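Local coordinates for protein tRNA (guanine(26)-N(2))-dimethyltransferase (Pyrococcus horikoshii, PDB 2EJU) that probably dimethylates the N2 amino group of a single guanine, at position 26 of a number of tRNAs, using S-adenosyl-L-methionine as methyl donor, at residues 24-29 / 81-86; 34-39 / 59-64; 180-185 / 197-202; 331-336 / 370-375. All coordinates share one frame; numbering follows the deposited sequence.

Contact 1. Residues 24-29 / 81-86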
# COMPACT_ATOMS: atom_id res chain seq x y z
N SER A 24 -24.59 5.64 -2.90
CA SER A 24 -24.72 4.75 -4.05
C SER A 24 -24.86 3.29 -3.61
O SER A 24 -24.30 2.89 -2.59
CB SER A 24 -23.50 4.90 -4.97
OG SER A 24 -23.62 4.09 -6.12
N PRO A 25 -25.62 2.49 -4.38
CA PRO A 25 -25.82 1.08 -4.04
C PRO A 25 -24.54 0.25 -4.17
O PRO A 25 -24.38 -0.76 -3.49
CB PRO A 25 -26.91 0.64 -5.01
CG PRO A 25 -26.66 1.50 -6.21
CD PRO A 25 -26.40 2.85 -5.57
N VAL A 26 -23.64 0.67 -5.05
CA VAL A 26 -22.36 -0.03 -5.26
C VAL A 26 -21.27 1.04 -5.41
O VAL A 26 -21.32 1.86 -6.31
CB VAL A 26 -22.39 -0.92 -6.52
CG1 VAL A 26 -21.06 -1.68 -6.65
CG2 VAL A 26 -23.56 -1.89 -6.46
N PHE A 27 -20.29 1.00 -4.52
CA PHE A 27 -19.22 1.98 -4.50
C PHE A 27 -18.19 1.92 -5.63
O PHE A 27 -17.71 0.85 -6.02
CB PHE A 27 -18.50 1.91 -3.15
CG PHE A 27 -17.43 2.95 -2.98
CD1 PHE A 27 -16.11 2.67 -3.32
CD2 PHE A 27 -17.74 4.20 -2.45
CE1 PHE A 27 -15.11 3.63 -3.15
CE2 PHE A 27 -16.74 5.17 -2.28
CZ PHE A 27 -15.43 4.88 -2.63
N TYR A 28 -17.84 3.10 -6.13
CA TYR A 28 -16.84 3.25 -7.18
C TYR A 28 -16.22 4.63 -7.05
O TYR A 28 -16.92 5.64 -7.03
CB TYR A 28 -17.43 3.13 -8.58
CG TYR A 28 -16.39 3.40 -9.64
CD1 TYR A 28 -15.32 2.52 -9.83
CD2 TYR A 28 -16.44 4.56 -10.41
CE1 TYR A 28 -14.32 2.80 -10.75
CE2 TYR A 28 -15.44 4.86 -11.34
CZ TYR A 28 -14.38 3.97 -11.50
OH TYR A 28 -13.38 4.26 -12.40
N ASN A 29 -14.90 4.68 -6.96
CA ASN A 29 -14.19 5.94 -6.85
C ASN A 29 -13.18 6.06 -7.98
O ASN A 29 -12.18 5.34 -8.02
CB ASN A 29 -13.46 6.02 -5.50
CG ASN A 29 -12.83 7.39 -5.26
OD1 ASN A 29 -12.70 8.20 -6.18
ND2 ASN A 29 -12.43 7.64 -4.02
N GLU A 81 -25.13 -8.05 -2.17
CA GLU A 81 -25.89 -8.65 -3.27
C GLU A 81 -25.89 -7.71 -4.48
O GLU A 81 -25.76 -8.16 -5.62
CB GLU A 81 -27.33 -8.92 -2.83
CG GLU A 81 -28.26 -9.45 -3.93
CD GLU A 81 -28.04 -10.93 -4.23
OE1 GLU A 81 -26.94 -11.29 -4.71
OE2 GLU A 81 -28.97 -11.72 -3.98
N ASP A 82 -26.04 -6.42 -4.23
CA ASP A 82 -26.04 -5.42 -5.29
C ASP A 82 -24.71 -5.42 -6.02
O ASP A 82 -24.65 -5.33 -7.24
CB ASP A 82 -26.29 -4.03 -4.70
CG ASP A 82 -27.76 -3.77 -4.43
OD1 ASP A 82 -28.53 -4.74 -4.30
OD2 ASP A 82 -28.15 -2.58 -4.34
N ALA A 83 -23.62 -5.49 -5.25
CA ALA A 83 -22.29 -5.50 -5.82
C ALA A 83 -22.10 -6.77 -6.65
O ALA A 83 -21.61 -6.72 -7.77
CB ALA A 83 -21.23 -5.42 -4.72
N TYR A 84 -22.50 -7.90 -6.08
CA TYR A 84 -22.38 -9.19 -6.76
C TYR A 84 -23.10 -9.16 -8.12
O TYR A 84 -22.55 -9.60 -9.14
CB TYR A 84 -22.97 -10.30 -5.89
CG TYR A 84 -22.97 -11.67 -6.54
CD1 TYR A 84 -21.77 -12.34 -6.82
CD2 TYR A 84 -24.17 -12.31 -6.88
CE1 TYR A 84 -21.77 -13.60 -7.42
CE2 TYR A 84 -24.17 -13.57 -7.48
CZ TYR A 84 -22.97 -14.21 -7.75
OH TYR A 84 -22.98 -15.46 -8.32
N GLU A 85 -24.32 -8.65 -8.14
CA GLU A 85 -25.09 -8.58 -9.38
C GLU A 85 -24.39 -7.70 -10.42
O GLU A 85 -24.35 -8.05 -11.60
CB GLU A 85 -26.50 -8.07 -9.10
CG GLU A 85 -27.36 -9.09 -8.35
CD GLU A 85 -27.62 -10.35 -9.17
OE1 GLU A 85 -27.98 -11.38 -8.57
OE2 GLU A 85 -27.48 -10.30 -10.41
N LEU A 86 -23.84 -6.58 -9.97
CA LEU A 86 -23.15 -5.67 -10.87
C LEU A 86 -21.83 -6.28 -11.35
O LEU A 86 -21.41 -6.08 -12.50
CB LEU A 86 -22.87 -4.34 -10.17
CG LEU A 86 -22.19 -3.29 -11.05
CD1 LEU A 86 -23.06 -3.01 -12.27
CD2 LEU A 86 -21.97 -2.01 -10.25

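Contact 2. Residues 34-39 / 59-64. With SAH (S-adenosyl-L-homocysteine), chain B.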
# COMPACT_ATOMS: atom_id res chain seq x y z
N LEU A 34 -5.81 5.43 -10.10
CA LEU A 34 -4.36 5.48 -9.97
C LEU A 34 -3.87 4.30 -9.13
O LEU A 34 -2.88 3.64 -9.48
CB LEU A 34 -3.93 6.79 -9.31
CG LEU A 34 -2.42 6.98 -9.09
CD1 LEU A 34 -1.69 6.83 -10.42
CD2 LEU A 34 -2.15 8.36 -8.49
N ASN A 35 -4.56 4.04 -8.03
CA ASN A 35 -4.21 2.93 -7.15
C ASN A 35 -4.28 1.65 -7.99
O ASN A 35 -3.35 0.84 -7.98
CB ASN A 35 -5.21 2.86 -5.99
CG ASN A 35 -4.92 1.72 -5.02
OD1 ASN A 35 -4.97 0.54 -5.38
ND2 ASN A 35 -4.64 2.06 -3.76
N ARG A 36 -5.38 1.49 -8.72
CA ARG A 36 -5.58 0.32 -9.57
C ARG A 36 -4.44 0.19 -10.59
O ARG A 36 -3.93 -0.90 -10.83
CB ARG A 36 -6.92 0.42 -10.30
CG ARG A 36 -7.95 -0.63 -9.91
CD ARG A 36 -9.09 -0.06 -9.07
NE ARG A 36 -9.74 1.09 -9.70
CZ ARG A 36 -10.64 1.86 -9.10
NH1 ARG A 36 -11.02 1.59 -7.86
NH2 ARG A 36 -11.14 2.93 -9.71
N ASP A 37 -4.06 1.31 -11.21
CA ASP A 37 -2.97 1.29 -12.19
C ASP A 37 -1.69 0.74 -11.58
O ASP A 37 -1.01 -0.10 -12.19
CB ASP A 37 -2.67 2.70 -12.72
CG ASP A 37 -3.68 3.18 -13.75
OD1 ASP A 37 -4.13 2.36 -14.57
OD2 ASP A 37 -4.00 4.38 -13.75
N ILE A 38 -1.34 1.23 -10.40
CA ILE A 38 -0.13 0.81 -9.72
C ILE A 38 -0.08 -0.70 -9.56
O ILE A 38 0.90 -1.34 -9.92
CB ILE A 38 -0.00 1.48 -8.32
CG1 ILE A 38 -0.07 3.00 -8.46
CG2 ILE A 38 1.31 1.08 -7.66
CD1 ILE A 38 1.04 3.60 -9.29
N VAL A 39 -1.15 -1.28 -9.01
CA VAL A 39 -1.17 -2.72 -8.83
C VAL A 39 -1.08 -3.44 -10.17
O VAL A 39 -0.40 -4.46 -10.30
CB VAL A 39 -2.43 -3.18 -8.03
CG1 VAL A 39 -3.70 -2.73 -8.71
CG2 VAL A 39 -2.41 -4.70 -7.87
N GLY A 59 -16.34 -4.54 -9.25
CA GLY A 59 -15.51 -5.56 -9.87
C GLY A 59 -14.40 -5.01 -10.76
O GLY A 59 -13.66 -5.77 -11.36
N ILE A 60 -14.29 -3.68 -10.82
CA ILE A 60 -13.28 -3.04 -11.68
C ILE A 60 -11.85 -3.54 -11.49
O ILE A 60 -11.13 -3.74 -12.47
CB ILE A 60 -13.29 -1.49 -11.50
CG1 ILE A 60 -12.24 -0.85 -12.39
CG2 ILE A 60 -13.02 -1.13 -10.05
CD1 ILE A 60 -12.41 -1.15 -13.87
N ARG A 61 -11.43 -3.74 -10.25
CA ARG A 61 -10.07 -4.20 -9.97
C ARG A 61 -9.80 -5.57 -10.58
O ARG A 61 -8.90 -5.72 -11.40
CB ARG A 61 -9.82 -4.22 -8.46
CG ARG A 61 -8.37 -4.31 -8.06
CD ARG A 61 -8.22 -4.17 -6.54
NE ARG A 61 -8.62 -2.84 -6.08
CZ ARG A 61 -7.77 -1.87 -5.76
NH1 ARG A 61 -8.24 -0.70 -5.37
NH2 ARG A 61 -6.46 -2.08 -5.81
N GLY A 62 -10.57 -6.57 -10.16
CA GLY A 62 -10.39 -7.91 -10.69
C GLY A 62 -10.53 -7.94 -12.21
O GLY A 62 -9.80 -8.66 -12.88
N ILE A 63 -11.47 -7.16 -12.75
CA ILE A 63 -11.66 -7.12 -14.19
C ILE A 63 -10.38 -6.62 -14.86
O ILE A 63 -9.92 -7.18 -15.85
CB ILE A 63 -12.85 -6.22 -14.58
CG1 ILE A 63 -14.16 -6.88 -14.15
CG2 ILE A 63 -12.87 -5.99 -16.08
CD1 ILE A 63 -15.40 -6.05 -14.44
N ARG A 64 -9.80 -5.55 -14.32
CA ARG A 64 -8.57 -5.03 -14.89
C ARG A 64 -7.43 -6.03 -14.69
O ARG A 64 -6.54 -6.14 -15.52
CB ARG A 64 -8.23 -3.67 -14.29
CG ARG A 64 -9.20 -2.56 -14.71
CD ARG A 64 -8.67 -1.18 -14.34
NE ARG A 64 -7.42 -0.90 -15.03
CZ ARG A 64 -6.57 0.06 -14.68
NH1 ARG A 64 -6.82 0.84 -13.64
NH2 ARG A 64 -5.45 0.23 -15.38
N SAH B . -11.87 -2.63 -4.24
CA SAH B . -12.36 -1.55 -4.89
CB SAH B . -13.42 -1.15 -3.84
CG SAH B . -14.14 -1.32 -2.55
SD SAH B . -15.36 -0.59 -1.62
C SAH B . -12.10 -0.89 -6.12
O SAH B . -13.21 -0.39 -6.60
OXT SAH B . -10.93 -0.85 -6.58
C5' SAH B . -15.38 -1.69 -0.31
C4' SAH B . -16.74 -2.46 -0.31
O4' SAH B . -16.41 -3.56 0.55
C3' SAH B . -18.09 -2.74 -0.91
O3' SAH B . -18.39 -3.09 -2.29
C2' SAH B . -18.71 -3.78 0.03
O2' SAH B . -19.95 -4.20 0.10
C1' SAH B . -17.59 -4.25 0.93
N9 SAH B . -17.48 -5.26 2.13
C8 SAH B . -17.72 -4.88 3.37
N7 SAH B . -17.56 -5.89 4.18
C5 SAH B . -17.21 -6.94 3.48
C6 SAH B . -16.92 -8.28 3.81
N6 SAH B . -16.96 -8.66 5.07
N1 SAH B . -16.58 -9.19 2.80
C2 SAH B . -16.53 -8.81 1.47
N3 SAH B . -16.81 -7.51 1.13
C4 SAH B . -17.16 -6.55 2.11

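Contact 3. Residues 180-185 / 197-202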
# COMPACT_ATOMS: atom_id res chain seq x y z
N ARG A 180 -6.18 0.30 19.01
CA ARG A 180 -7.12 -0.81 18.85
C ARG A 180 -6.97 -1.57 17.53
O ARG A 180 -6.95 -2.80 17.52
CB ARG A 180 -8.57 -0.32 18.97
CG ARG A 180 -8.97 0.24 20.33
CD ARG A 180 -10.48 0.10 20.56
NE ARG A 180 -11.25 0.70 19.48
CZ ARG A 180 -11.34 2.01 19.25
NH1 ARG A 180 -10.71 2.88 20.03
NH2 ARG A 180 -12.05 2.45 18.22
N LYS A 181 -6.85 -0.85 16.43
CA LYS A 181 -6.76 -1.47 15.12
C LYS A 181 -5.39 -1.96 14.69
O LYS A 181 -5.26 -3.06 14.16
CB LYS A 181 -7.29 -0.51 14.05
CG LYS A 181 -8.73 -0.04 14.27
CD LYS A 181 -9.10 1.07 13.29
CE LYS A 181 -10.49 1.63 13.59
NZ LYS A 181 -11.57 0.62 13.35
N TYR A 182 -4.37 -1.15 14.93
CA TYR A 182 -3.01 -1.48 14.51
C TYR A 182 -2.05 -1.84 15.62
O TYR A 182 -0.89 -2.16 15.35
CB TYR A 182 -2.46 -0.30 13.70
CG TYR A 182 -3.33 0.03 12.51
CD1 TYR A 182 -3.31 -0.77 11.37
CD2 TYR A 182 -4.20 1.12 12.54
CE1 TYR A 182 -4.14 -0.51 10.29
CE2 TYR A 182 -5.04 1.39 11.45
CZ TYR A 182 -5.00 0.57 10.34
OH TYR A 182 -5.82 0.79 9.26
N LEU A 183 -2.52 -1.78 16.85
CA LEU A 183 -1.69 -2.10 18.00
C LEU A 183 -0.35 -1.36 17.93
O LEU A 183 0.73 -1.96 18.06
CB LEU A 183 -1.47 -3.61 18.08
CG LEU A 183 -2.75 -4.42 18.34
CD1 LEU A 183 -2.47 -5.91 18.21
CD2 LEU A 183 -3.28 -4.10 19.74
N ALA A 184 -0.42 -0.06 17.71
CA ALA A 184 0.77 0.76 17.63
C ALA A 184 0.44 2.21 18.02
O ALA A 184 -0.69 2.66 17.85
CB ALA A 184 1.34 0.71 16.21
N VAL A 185 1.45 2.91 18.54
CA VAL A 185 1.32 4.30 18.96
C VAL A 185 1.72 5.22 17.79
O VAL A 185 2.89 5.27 17.41
CB VAL A 185 2.22 4.59 20.18
CG1 VAL A 185 2.09 6.04 20.61
CG2 VAL A 185 1.85 3.66 21.34
N THR A 197 2.57 4.67 7.29
CA THR A 197 2.89 3.65 6.29
C THR A 197 3.73 2.55 6.94
O THR A 197 3.56 1.37 6.64
CB THR A 197 3.67 4.23 5.08
OG1 THR A 197 2.89 5.24 4.43
CG2 THR A 197 3.99 3.13 4.07
N ARG A 198 4.64 2.95 7.83
CA ARG A 198 5.50 1.98 8.50
C ARG A 198 4.74 1.20 9.57
O ARG A 198 5.10 0.06 9.88
CB ARG A 198 6.72 2.68 9.10
CG ARG A 198 7.75 3.04 8.03
CD ARG A 198 8.96 3.78 8.58
NE ARG A 198 9.83 4.23 7.49
CZ ARG A 198 10.75 3.47 6.90
NH1 ARG A 198 11.48 3.97 5.91
NH2 ARG A 198 10.96 2.22 7.30
N ILE A 199 3.69 1.81 10.11
CA ILE A 199 2.86 1.12 11.09
C ILE A 199 2.10 0.02 10.36
O ILE A 199 1.97 -1.09 10.86
CB ILE A 199 1.84 2.08 11.76
CG1 ILE A 199 2.54 2.94 12.80
CG2 ILE A 199 0.71 1.27 12.42
CD1 ILE A 199 1.68 4.05 13.36
N LEU A 200 1.61 0.34 9.16
CA LEU A 200 0.87 -0.65 8.37
C LEU A 200 1.75 -1.84 7.99
O LEU A 200 1.34 -2.99 8.12
CB LEU A 200 0.31 0.00 7.10
CG LEU A 200 -0.55 -0.88 6.17
CD1 LEU A 200 -1.80 -1.34 6.90
CD2 LEU A 200 -0.93 -0.10 4.92
N VAL A 201 2.96 -1.57 7.50
CA VAL A 201 3.85 -2.66 7.14
C VAL A 201 4.18 -3.48 8.38
O VAL A 201 4.21 -4.72 8.34
CB VAL A 201 5.16 -2.14 6.51
CG1 VAL A 201 6.15 -3.29 6.31
CG2 VAL A 201 4.85 -1.47 5.16
N GLY A 202 4.41 -2.79 9.49
CA GLY A 202 4.74 -3.44 10.74
C GLY A 202 3.66 -4.37 11.28
O GLY A 202 3.97 -5.42 11.83

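Contact 4. Residues 331-336 / 370-375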
# COMPACT_ATOMS: atom_id res chain seq x y z
N LEU A 331 11.82 25.19 15.49
CA LEU A 331 13.03 25.86 15.97
C LEU A 331 12.90 27.38 15.95
O LEU A 331 13.71 28.08 16.56
CB LEU A 331 14.23 25.44 15.11
CG LEU A 331 14.71 23.99 15.22
CD1 LEU A 331 15.82 23.74 14.22
CD2 LEU A 331 15.20 23.71 16.64
N LYS A 332 11.88 27.88 15.26
CA LYS A 332 11.66 29.32 15.14
C LYS A 332 12.80 29.95 14.34
O LYS A 332 13.40 30.93 14.76
CB LYS A 332 11.58 29.98 16.52
CG LYS A 332 10.51 29.41 17.45
CD LYS A 332 9.11 29.50 16.86
CE LYS A 332 8.08 28.94 17.84
NZ LYS A 332 6.70 28.89 17.27
N ILE A 333 13.10 29.37 13.18
CA ILE A 333 14.15 29.90 12.33
C ILE A 333 13.69 30.02 10.89
O ILE A 333 12.75 29.35 10.47
CB ILE A 333 15.42 29.02 12.35
CG1 ILE A 333 15.07 27.60 11.87
CG2 ILE A 333 16.02 28.99 13.75
CD1 ILE A 333 16.28 26.72 11.62
N GLU A 334 14.36 30.88 10.13
CA GLU A 334 14.07 31.07 8.72
C GLU A 334 14.82 29.96 8.00
O GLU A 334 15.89 29.55 8.46
CB GLU A 334 14.59 32.43 8.25
CG GLU A 334 13.98 33.63 8.96
CD GLU A 334 12.71 34.10 8.30
OE1 GLU A 334 11.73 33.32 8.25
OE2 GLU A 334 12.69 35.26 7.83
N THR A 335 14.29 29.48 6.88
CA THR A 335 14.95 28.41 6.13
C THR A 335 15.03 28.65 4.62
O THR A 335 14.35 29.51 4.07
CB THR A 335 14.24 27.06 6.35
OG1 THR A 335 12.89 27.15 5.87
CG2 THR A 335 14.24 26.70 7.82
N LYS A 336 15.88 27.86 3.96
CA LYS A 336 16.07 27.94 2.52
C LYS A 336 15.03 27.08 1.81
O LYS A 336 14.29 26.33 2.46
CB LYS A 336 17.47 27.46 2.15
CG LYS A 336 18.60 28.21 2.84
CD LYS A 336 19.96 27.62 2.49
CE LYS A 336 21.10 28.39 3.16
NZ LYS A 336 22.43 27.77 2.90
N VAL A 370 23.67 18.56 10.80
CA VAL A 370 24.21 19.02 9.52
C VAL A 370 23.06 19.61 8.68
O VAL A 370 23.24 20.61 7.99
CB VAL A 370 24.87 17.87 8.73
CG1 VAL A 370 25.19 18.32 7.30
CG2 VAL A 370 26.15 17.44 9.42
N PHE A 371 21.89 18.97 8.75
CA PHE A 371 20.72 19.43 8.01
C PHE A 371 20.29 20.84 8.44
O PHE A 371 20.00 21.69 7.60
CB PHE A 371 19.55 18.47 8.23
CG PHE A 371 18.32 18.80 7.42
CD1 PHE A 371 18.22 18.40 6.09
CD2 PHE A 371 17.28 19.54 7.98
CE1 PHE A 371 17.10 18.73 5.33
CE2 PHE A 371 16.15 19.88 7.22
CZ PHE A 371 16.07 19.47 5.90
N ILE A 372 20.25 21.06 9.75
CA ILE A 372 19.86 22.35 10.31
C ILE A 372 20.81 23.46 9.89
O ILE A 372 20.39 24.57 9.54
CB ILE A 372 19.80 22.29 11.85
CG1 ILE A 372 18.78 21.25 12.29
CG2 ILE A 372 19.44 23.66 12.43
CD1 ILE A 372 17.39 21.47 11.71
N GLU A 373 22.10 23.17 9.94
CA GLU A 373 23.10 24.15 9.56
C GLU A 373 22.95 24.48 8.08
O GLU A 373 23.19 25.61 7.66
CB GLU A 373 24.50 23.61 9.84
CG GLU A 373 25.60 24.61 9.52
CD GLU A 373 26.96 24.11 9.93
OE1 GLU A 373 27.40 23.07 9.38
OE2 GLU A 373 27.59 24.75 10.80
N THR A 374 22.54 23.49 7.30
CA THR A 374 22.37 23.66 5.87
C THR A 374 21.11 24.44 5.49
O THR A 374 21.13 25.25 4.57
CB THR A 374 22.32 22.30 5.15
OG1 THR A 374 23.49 21.54 5.50
CG2 THR A 374 22.28 22.50 3.64
N ILE A 375 20.01 24.20 6.20
CA ILE A 375 18.76 24.88 5.88
C ILE A 375 18.68 26.32 6.37
O ILE A 375 17.94 27.13 5.80
CB ILE A 375 17.55 24.10 6.45
CG1 ILE A 375 17.55 24.16 7.98
CG2 ILE A 375 17.58 22.67 5.96
CD1 ILE A 375 16.38 23.44 8.63
O HOH W 1 22.97 28.04 6.03

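Contact 1. Residues 24-29 / 81-86
V26 and L86 meet because both side chains start in the same way, with V26 CG1 trans to its own amide nitrogen (chi1 -177°) and L86 CG likewise (chi1 -177°). These torsions carry V26 CG1 to within 3.7 Å of L86 CD2, the leucine methyl reaching the valine at a slant. V26 CG1 also faces A83 CB at 4.2 Å, while the second branch, V26 CG2, rests over the backbone of the helix, 3.7 Å from D82 O and 3.8 Å from A83 N. One valine thus spans the turn of helix 81-92 marked by D82, A83 and L86. At the exposed border P25 CB packs beside D82 OD2 (3.5 Å). Within the loop, S24 OG donates to V26 O over 3.2 Å from above the carbonyl plane, tying the residue before P25 to the one after it. T58 packs against both V26 and L86. The loop that leads into helix 33-46 is laid on a helix of the class I methyltransferase fold beside the bound S-adenosyl-L-homocysteine, which F27 touches. Between the two segments the grip is mainly van der Waals packing, and would probably depend on the fit of V26 rather than on bond direction.

Contact 2. Residues 34-39 / 59-64
R36 and R61 converge on one carboxylate oxygen of the bound S-adenosyl-L-homocysteine. R36 NH1 donates to SAH OXT over 2.8 Å; R61 reaches the same oxygen through NH1 at 3.0 Å and, weakly, through NE, so three N-H groups grip it. The two guanidinium planes stand 81° apart, and R36 CD lies over one face of the R61 group. The R36 chain bends at chi2 and chi3 to bring NH1 to the ligand, and I60 CG2 covers a face of its guanidinium. R61 NH2 turns from the ligand to N35 OD1, a bond of 3.0 Å that is nearly straight (162°) and lies in the guanidinium plane. Replacing R61 by an alanine removes both of its N-H donors to SAH OXT and is likely to leave N35 OD1, D136 and D138 without their cationic partner. The segments 34-39 and 60-64 of helices 33-46 and 60-68 run at 32° to each other, and the loop ending at G59, the N-cap of the second helix, belongs to the SAM-binding side of the class I methyltransferase fold. Farther out, R64 NH2 donates to D37 OD1 over 2.6 Å in a salt bridge, met almost along the carboxylate C-O bond, while R64 NH1 lies 3.4 Å from R36 CB. The arginines are themselves positioned by acids: E8 pairs with R36 and R64, D136 and D138 with R61, and E68 with R64. A300 N and R301 N hold the D37 carboxylate from the loop before helix 302-314.

Contact 3. Residues 180-185 / 197-202
The C-terminal end of helix 175-182 and the loop residues after it lie against the flank of the long helix 192-209, with I199 as the central side chain. I199 holds CG1 anti to its carbonyl carbon (chi1 -77°), which leaves CG2 anti to the backbone nitrogen and aimed at segment 180-185. There I199 CG2 projects between two neighbours, Y182 CB at 3.8 Å and A184 CB at 3.9 Å. A single methyl therefore bridges the last helical residue and the second residue beyond it. Y182 adds a looser touch farther along its ring, where Y182 CE1 approaches L200 CD1 at 4.2 Å. L183, with positive phi (49°), turns the chain out of the helix, and in the following extended stretch A184 directs its methyl at I199. Helix 192-209 in turn packs on strands 213-223 and 226-235 at one end of the central mixed sheet, L200 and V201 meeting A229, so the contact joins the end of helix 175-182 to the helix that covers these strands. R206 on the same helix donates to Y182 O and L183 O, giving the carbonyls at the helix end polar partners. V185 pairs through its backbone with G274 of strand 273-277.

Contact 4. Residues 331-336 / 370-375
K336 provides the polar bonds to the end of helix 368-375. K336 N donates to I375 O over 2.9 Å, in the carbonyl plane, and the same oxygen receives a CA-H contact from T335 CA at 3.3 Å. With its chain extended beyond CG, K336 runs alongside the helix end and brings NZ weakly to T374 O (3.3 Å); a water accepting from NZ passes a hydrogen bond on to E373 O. A methionine in place of K336 would probably leave T374 O and this water without the ammonium group. Inside the helix T374 OG1 donates to V370 O over 2.7 Å, and T374 OG1 is also hydrogen-bonded to Q348 NE2. The segment follows helix 324-331, which closes in a Schellman motif with K332 as its C-prime residue, and leads to helix 338-347; helix 368-375 packs against both in the C-terminal part of the chain. Among the apolar contacts, L331 CD1 and I372 CD1 meet tip to tip at 3.7 Å, and T335 CG2 lies side by side with I375 CD1 at 4.0 Å. I333 CD1 is a looser neighbour of both isoleucines. I341 of helix 338-347 touches K336 and I375.

Overall arrangement
From the N terminus, contact 1 closes the first loop, bringing the stretch before helix 33-46 onto helix 81-92. Contact 2 falls within that span, pairing helix 33-46 with helix 60-68, and the two touch through N29 O and R36 NH2, their centres about 16 Å apart; together they frame one side of the cofactor pocket. Contact 3 opens only after contact 1 has closed and shuts a short loop between helices 175-182 and 192-209, beside the far strands of the central sheet. Contact 4 comes last, tying the loop after helix 324-331 to helix 368-375, about 51 Å from contact 1 between centres. None of the four cross.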